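Side-chain contacts in glycosyl hydrolase family 88 (Pedobacter heparinus, PDB 3WIW), which acts as an unsaturated glucuronyl hydrolase with specificity for heparin and is built on an alpha6/alpha6-barrel: residues Y329-F332 against A333-I336; G133-I136 against Y137-P140; L346-P349 against G350-Q353. One frame throughout, in Å; residues are numbered along the deposited sequence.

How the interactions relate
Read from the N terminus, the three contacts follow one another in series; none nests within or crosses another. Interaction 2 comes first, at the short link between helix 117-132 and helix 138-150, where a 3-10 turn leads into the second helix. Interaction 1 closes no loop: it spans successive turns inside helix 327-340, which packs against helices 265-279, 306-322 and 375-392. Soon afterwards, interaction 3 closes a beta turn in the loop leading to strand 360-361 and lays it against helix 30-49, near the start of the modelled chain. By nearest atoms, interactions 1 and 3 come within about 9 Å, whereas interaction 2 keeps about 27 Å from interaction 1 and 22 Å from interaction 3.

Interaction 1: Y329-F332 against A333-I336; sequences YFKF and AEDI
The F330 ring and the E334 carboxylate meet obliquely, their planes 69° apart, with the carboxylate oxygen E334 OE1 3.7 Å from F330 CE2. The same ring meets that of Y388 on helix 375-392 almost in parallel, and the Y388 hydroxyl is hydrogen-bonded to E334 OE1, so ring and carboxylate share one neighbour. The F332 ring is also approached at a slant, by the tip of I336: I336 CD1 lies 3.7 Å from F332 CD1 and 3.8 Å from F332 CE1. These pairs, like K331 with D335, are i to i+4 neighbours on helix 327-340 of the alpha6/alpha6-barrel, one turn apart and joined by the regular backbone bonds, such as E334 N to F330 O at 2.8 Å and I336 N to F332 O at 3.0 Å. F332 and I336 belong to the buried side, where F332 also touches L316 and M279, while K331 lies on the exposed side. There the K331 chain leaves with CG anti to the backbone N (chi1 176°), then bends at chi2 and chi4, which brings its ammonium back over the next turn to D335. K331 NZ reaches the syn lone pair of D335 OD2 at 3.0 Å, and a weaker bond to D335 OD1 at 3.2 Å makes the salt bridge two-pronged. D335 OD2 has a second, long and weak ion pair with K288. The nearby K331 ammonium probably favours the charged form of D335.

Interaction 2: G133-I136 against Y137-P140; sequences GDKI and YLKP
In one of its two conformers I136 carries CG1 between its backbone N and carbonyl carbon (chi1 64°), while Y137 sets CG anti to its carbonyl carbon (chi1 -59°); the two side chains thereby run side by side in the same direction. In that conformer I136 CG1 sits over one face of the Y137 ring, 3.8 Å from its centroid and only 7° off the ring normal, a CH-pi contact, and I136 CD1 continues along the ring to within 4.0 Å of Y137 CZ. D134 also supports the ring through its methylene, D134 CB lying 3.9 Å from Y137 CE2. Side chains of helix 92-103 (K99, T102, L103) and helix 117-132 (A128, T132) touch Y137 as well, so it packs between these two helices where the chain enters helix 138-150. Replacing Y137 by an alanine is likely to leave D134 CB and I136 CG1 without the ring they rest on and to open a gap towards helices 92-103 and 117-132. The backbone is tied by D134 at two levels. Its OD1 accepts from I136 N at 3.0 Å in an Asx turn, met from above the carboxylate plane, and its backbone O accepts from Y137 N at 3.1 Å. One residue on, K135 O receives L138 N at 3.0 Å, and also a water that passes the link on to K139 N. The N-H groups of four successive residues, I136 to K139, thus each have an acceptor, while I136 and the D134 methylene lie against the aromatic ring.

Interaction 3: L346-P349 against G350-Q353; sequences LAKP and GENQ
A347 and, in one of its two conformers, N352 make the tight part of this contact: the methyl carbon A347 CB stands 3.4 Å from N352 CB and 3.6 Å from N352 ND2. With CG anti to the backbone N (chi1 -158°), the N352 amide turns ND2 to the backbone oxygens of F355 and L357, further along the same loop, and is hydrogen-bonded to both. The pair flanks a type II beta turn from K348 to E351, closed by E351 N to K348 O at 3.0 Å. G350 sits at its third position with a phi of 89°, where any side chain would be driven into the carbonyl oxygen of P349. The Q42 amide on helix 30-49 accepts from G350 N through OE1 and donates to E351 O through NE2, and P349 rests on T38 and I41 of that helix, so the turn is laid on the N-terminal helix. The exposed side is looser. K348 and E351 lie alongside each other, pointing the same way, with K348 CB 3.9 Å from E351 CD, yet K348 NZ and E351 OE1 stay 4.7 Å apart. Two waters fill in, both donating to E351 OE1 at 2.8 Å; one accepts from K348 N, the other from K348 NZ, whose direct salt bridge is to D343.

Interaction 1: Y329-F332 against A333-I336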
loop_
_atom_site.group_PDB
_atom_site.type_symbol
_atom_site.label_atom_id
_atom_site.label_comp_id
_atom_site.label_asym_id
_atom_site.label_seq_id
_atom_site.Cartn_x
_atom_site.Cartn_y
_atom_site.Cartn_z
ATOM N N TYR A 329 15.425 -12.161 1.381
ATOM C CA TYR A 329 14.199 -11.375 1.252
ATOM C C TYR A 329 12.994 -12.268 0.978
ATOM O O TYR A 329 11.929 -12.098 1.587
ATOM C CB TYR A 329 14.341 -10.330 0.142
ATOM C CG TYR A 329 15.515 -9.410 0.329
ATOM C CD1 TYR A 329 15.725 -8.757 1.548
ATOM C CD2 TYR A 329 16.403 -9.172 -0.711
ATOM C CE1 TYR A 329 16.807 -7.893 1.723
ATOM C CE2 TYR A 329 17.487 -8.314 -0.551
ATOM C CZ TYR A 329 17.681 -7.670 0.671
ATOM O OH TYR A 329 18.748 -6.815 0.836
ATOM N N PHE A 330 13.162 -13.218 0.066
ATOM C CA PHE A 330 12.085 -14.147 -0.238
ATOM C C PHE A 330 11.673 -14.922 1.018
ATOM O O PHE A 330 10.476 -15.074 1.312
ATOM C CB PHE A 330 12.521 -15.139 -1.312
ATOM C CG PHE A 330 11.469 -16.141 -1.630
ATOM C CD1 PHE A 330 10.470 -15.845 -2.545
ATOM C CD2 PHE A 330 11.446 -17.364 -0.977
ATOM C CE1 PHE A 330 9.482 -16.767 -2.828
ATOM C CE2 PHE A 330 10.448 -18.292 -1.259
ATOM C CZ PHE A 330 9.479 -17.989 -2.187
ATOM N N LYS A 331 12.653 -15.435 1.759
ATOM C CA LYS A 331 12.369 -16.251 2.946
ATOM C C LYS A 331 11.639 -15.433 4.006
ATOM O O LYS A 331 10.692 -15.913 4.630
ATOM C CB LYS A 331 13.670 -16.839 3.520
ATOM C CG LYS A 331 13.514 -17.632 4.803
ATOM C CD LYS A 331 12.628 -18.848 4.615
ATOM C CE LYS A 331 12.775 -19.828 5.792
ATOM N NZ LYS A 331 12.590 -19.206 7.143
ATOM N N PHE A 332 12.052 -14.185 4.188
ATOM C CA PHE A 332 11.432 -13.333 5.199
ATOM C C PHE A 332 9.979 -13.068 4.809
ATOM O O PHE A 332 9.078 -13.165 5.644
ATOM C CB PHE A 332 12.252 -12.056 5.358
ATOM C CG PHE A 332 11.963 -11.285 6.616
ATOM C CD1 PHE A 332 10.862 -10.431 6.691
ATOM C CD2 PHE A 332 12.811 -11.383 7.714
ATOM C CE1 PHE A 332 10.591 -9.703 7.869
ATOM C CE2 PHE A 332 12.564 -10.646 8.868
ATOM C CZ PHE A 332 11.446 -9.811 8.959
ATOM N N ALA A 333 9.741 -12.765 3.531
ATOM C CA ALA A 333 8.376 -12.551 3.042
ATOM C C ALA A 333 7.529 -13.811 3.196
ATOM O O ALA A 333 6.378 -13.742 3.606
ATOM C CB ALA A 333 8.380 -12.108 1.584
ATOM N N GLU A 334 8.091 -14.962 2.837
ATOM C CA GLU A 334 7.388 -16.227 2.987
ATOM C C GLU A 334 6.961 -16.458 4.437
ATOM O O GLU A 334 5.830 -16.895 4.708
ATOM C CB GLU A 334 8.280 -17.360 2.493
ATOM C CG GLU A 334 7.655 -18.732 2.577
ATOM C CD GLU A 334 8.586 -19.794 2.026
ATOM O OE1 GLU A 334 8.320 -20.311 0.924
ATOM O OE2 GLU A 334 9.593 -20.110 2.696
ATOM N N ASP A 335 7.862 -16.166 5.379
ATOM C CA ASP A 335 7.558 -16.348 6.802
ATOM C C ASP A 335 6.425 -15.403 7.212
ATOM O O ASP A 335 5.518 -15.810 7.939
ATOM C CB ASP A 335 8.784 -16.057 7.661
ATOM C CG ASP A 335 9.856 -17.128 7.551
ATOM O OD1 ASP A 335 9.545 -18.276 7.144
ATOM O OD2 ASP A 335 11.025 -16.817 7.893
ATOM N N ILE A 336 6.450 -14.146 6.751
ATOM C CA ILE A 336 5.359 -13.237 7.060
ATOM C C ILE A 336 4.060 -13.804 6.514
ATOM O O ILE A 336 3.034 -13.807 7.208
ATOM C CB ILE A 336 5.563 -11.853 6.407
ATOM C CG1 ILE A 336 6.733 -11.101 7.057
ATOM C CG2 ILE A 336 4.282 -11.042 6.501
ATOM C CD1 ILE A 336 7.183 -9.876 6.231
#

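Interaction 2: G133-I136 against Y137-P140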
loop_
_atom_site.group_PDB
_atom_site.type_symbol
_atom_site.label_atom_id
_atom_site.label_comp_id
_atom_site.label_asym_id
_atom_site.label_seq_id
_atom_site.Cartn_x
_atom_site.Cartn_y
_atom_site.Cartn_z
ATOM N N GLY A 133 -7.441 -4.438 -20.309
ATOM C CA GLY A 133 -7.163 -3.606 -21.475
ATOM C C GLY A 133 -8.366 -2.830 -21.997
ATOM O O GLY A 133 -8.328 -2.269 -23.089
ATOM N N ASP A 134 -9.453 -2.793 -21.234
ATOM C CA ASP A 134 -10.691 -2.145 -21.682
ATOM C C ASP A 134 -10.577 -0.626 -21.591
ATOM O O ASP A 134 -10.277 -0.068 -20.515
ATOM C CB ASP A 134 -11.876 -2.647 -20.848
ATOM C CG ASP A 134 -13.223 -2.294 -21.473
ATOM O OD1 ASP A 134 -13.333 -1.221 -22.097
ATOM O OD2 ASP A 134 -14.174 -3.090 -21.328
ATOM N N LYS A 135 -10.846 0.042 -22.709
ATOM C CA LYS A 135 -10.681 1.481 -22.799
ATOM C C LYS A 135 -11.619 2.274 -21.882
ATOM O O LYS A 135 -11.355 3.443 -21.602
ATOM C CB LYS A 135 -10.798 1.932 -24.259
ATOM C CG LYS A 135 -9.658 1.409 -25.146
ATOM C CD LYS A 135 -8.277 1.889 -24.658
ATOM C CE LYS A 135 -7.170 1.515 -25.656
ATOM N NZ LYS A 135 -6.851 0.054 -25.596
ATOM N N ILE A 136 -12.681 1.650 -21.374
ATOM C CA ILE A 136 -13.537 2.364 -20.429
ATOM C C ILE A 136 -12.741 2.865 -19.215
ATOM O O ILE A 136 -13.111 3.862 -18.592
ATOM C CB ILE A 136 -14.759 1.540 -19.969
ATOM C CG1 ILE A 136 -14.330 0.298 -19.184
ATOM C CG2 ILE A 136 -15.639 1.174 -21.162
ATOM C CD1 ILE A 136 -15.503 -0.564 -18.749
ATOM N N TYR A 137 -11.634 2.200 -18.887
ATOM C CA TYR A 137 -10.854 2.591 -17.717
ATOM C C TYR A 137 -9.832 3.691 -17.989
ATOM O O TYR A 137 -9.262 4.251 -17.050
ATOM C CB TYR A 137 -10.147 1.369 -17.132
ATOM C CG TYR A 137 -11.106 0.265 -16.708
ATOM C CD1 TYR A 137 -12.019 0.468 -15.660
ATOM C CD2 TYR A 137 -11.105 -0.990 -17.349
ATOM C CE1 TYR A 137 -12.926 -0.535 -15.286
ATOM C CE2 TYR A 137 -12.002 -2.000 -16.974
ATOM C CZ TYR A 137 -12.900 -1.769 -15.932
ATOM O OH TYR A 137 -13.775 -2.746 -15.528
ATOM N N LEU A 138 -9.595 4.026 -19.254
ATOM C CA LEU A 138 -8.414 4.798 -19.596
ATOM C C LEU A 138 -8.546 6.306 -19.355
ATOM O O LEU A 138 -7.642 6.919 -18.773
ATOM C CB LEU A 138 -7.986 4.498 -21.031
ATOM C CG LEU A 138 -6.590 5.013 -21.392
ATOM C CD1 LEU A 138 -5.533 4.373 -20.506
ATOM C CD2 LEU A 138 -6.300 4.741 -22.849
ATOM N N LYS A 139 -9.636 6.923 -19.802
ATOM C CA LYS A 139 -9.755 8.364 -19.611
ATOM C C LYS A 139 -9.745 8.794 -18.123
ATOM O O LYS A 139 -9.089 9.777 -17.782
ATOM C CB LYS A 139 -10.954 8.957 -20.372
ATOM C CG LYS A 139 -10.945 10.490 -20.431
ATOM C CD LYS A 139 -9.703 11.002 -21.162
ATOM C CE LYS A 139 -9.700 12.510 -21.347
ATOM N NZ LYS A 139 -8.589 12.928 -22.248
ATOM N N PRO A 140 -10.462 8.073 -17.240
ATOM C CA PRO A 140 -10.368 8.452 -15.831
ATOM C C PRO A 140 -8.926 8.361 -15.315
ATOM O O PRO A 140 -8.493 9.208 -14.529
ATOM C CB PRO A 140 -11.301 7.434 -15.157
ATOM C CG PRO A 140 -12.346 7.158 -16.208
ATOM C CD PRO A 140 -11.525 7.067 -17.455
HETATM O O HOH W 1 -11.894 5.986 -21.320
#

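Interaction 3: L346-P349 against G350-Q353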
loop_
_atom_site.group_PDB
_atom_site.type_symbol
_atom_site.label_atom_id
_atom_site.label_comp_id
_atom_site.label_asym_id
_atom_site.label_seq_id
_atom_site.Cartn_x
_atom_site.Cartn_y
_atom_site.Cartn_z
ATOM N N LEU A 346 -5.809 -14.816 9.580
ATOM C CA LEU A 346 -6.668 -15.016 8.420
ATOM C C LEU A 346 -8.082 -15.348 8.874
ATOM O O LEU A 346 -8.308 -16.357 9.561
ATOM C CB LEU A 346 -6.120 -16.148 7.544
ATOM C CG LEU A 346 -6.919 -16.471 6.286
ATOM C CD1 LEU A 346 -6.710 -15.362 5.259
ATOM C CD2 LEU A 346 -6.512 -17.781 5.704
ATOM N N ALA A 347 -9.040 -14.502 8.512
ATOM C CA ALA A 347 -10.442 -14.745 8.872
ATOM C C ALA A 347 -10.962 -16.080 8.354
ATOM O O ALA A 347 -10.596 -16.528 7.262
ATOM C CB ALA A 347 -11.294 -13.635 8.298
ATOM N N LYS A 348 -11.856 -16.703 9.114
ATOM C CA LYS A 348 -12.551 -17.882 8.609
ATOM C C LYS A 348 -13.607 -17.454 7.607
ATOM O O LYS A 348 -14.159 -16.358 7.723
ATOM C CB LYS A 348 -13.220 -18.613 9.761
ATOM C CG LYS A 348 -12.209 -19.160 10.702
ATOM C CD LYS A 348 -12.838 -19.734 11.974
ATOM C CE LYS A 348 -11.770 -20.103 12.994
ATOM N NZ LYS A 348 -11.022 -18.924 13.549
ATOM N N PRO A 349 -13.914 -18.320 6.633
ATOM C CA PRO A 349 -14.931 -17.978 5.631
ATOM C C PRO A 349 -16.224 -17.541 6.285
ATOM O O PRO A 349 -16.730 -18.205 7.189
ATOM C CB PRO A 349 -15.153 -19.297 4.895
ATOM C CG PRO A 349 -13.862 -20.016 5.028
ATOM C CD PRO A 349 -13.293 -19.629 6.367
ATOM N N GLY A 350 -16.741 -16.408 5.836
ATOM C CA GLY A 350 -17.998 -15.901 6.330
ATOM C C GLY A 350 -17.908 -14.997 7.539
ATOM O O GLY A 350 -18.899 -14.343 7.897
ATOM N N GLU A 351 -16.732 -14.937 8.159
ATOM C CA GLU A 351 -16.532 -14.110 9.358
ATOM C C GLU A 351 -15.840 -12.785 9.086
ATOM O O GLU A 351 -15.524 -12.478 7.942
ATOM C CB GLU A 351 -15.758 -14.916 10.403
ATOM C CG GLU A 351 -16.488 -16.234 10.708
ATOM C CD GLU A 351 -15.962 -16.967 11.922
ATOM O OE1 GLU A 351 -14.950 -16.513 12.507
ATOM O OE2 GLU A 351 -16.565 -18.001 12.292
ATOM N N ASN A 352 -15.615 -11.987 10.126
ATOM C CA ASN A 352 -14.785 -10.783 9.994
ATOM C C ASN A 352 -15.388 -9.749 9.025
ATOM O O ASN A 352 -14.658 -8.974 8.406
ATOM C CB ASN A 352 -13.371 -11.202 9.529
ATOM C CG ASN A 352 -12.283 -10.186 9.849
ATOM O OD1 ASN A 352 -12.309 -9.532 10.888
ATOM N ND2 ASN A 352 -11.302 -10.069 8.952
ATOM N N GLN A 353 -16.719 -9.736 8.895
ATOM C CA GLN A 353 -17.393 -8.849 7.956
ATOM C C GLN A 353 -16.854 -8.988 6.524
ATOM O O GLN A 353 -16.893 -8.045 5.719
ATOM C CB GLN A 353 -17.376 -7.396 8.460
ATOM C CG GLN A 353 -18.100 -7.213 9.812
ATOM C CD GLN A 353 -19.636 -7.233 9.680
ATOM O OE1 GLN A 353 -20.187 -7.869 8.791
ATOM N NE2 GLN A 353 -20.316 -6.490 10.548
HETATM O O HOH W 2 -12.583 -15.368 11.689
HETATM O O HOH W 3 -13.453 -17.532 14.671
#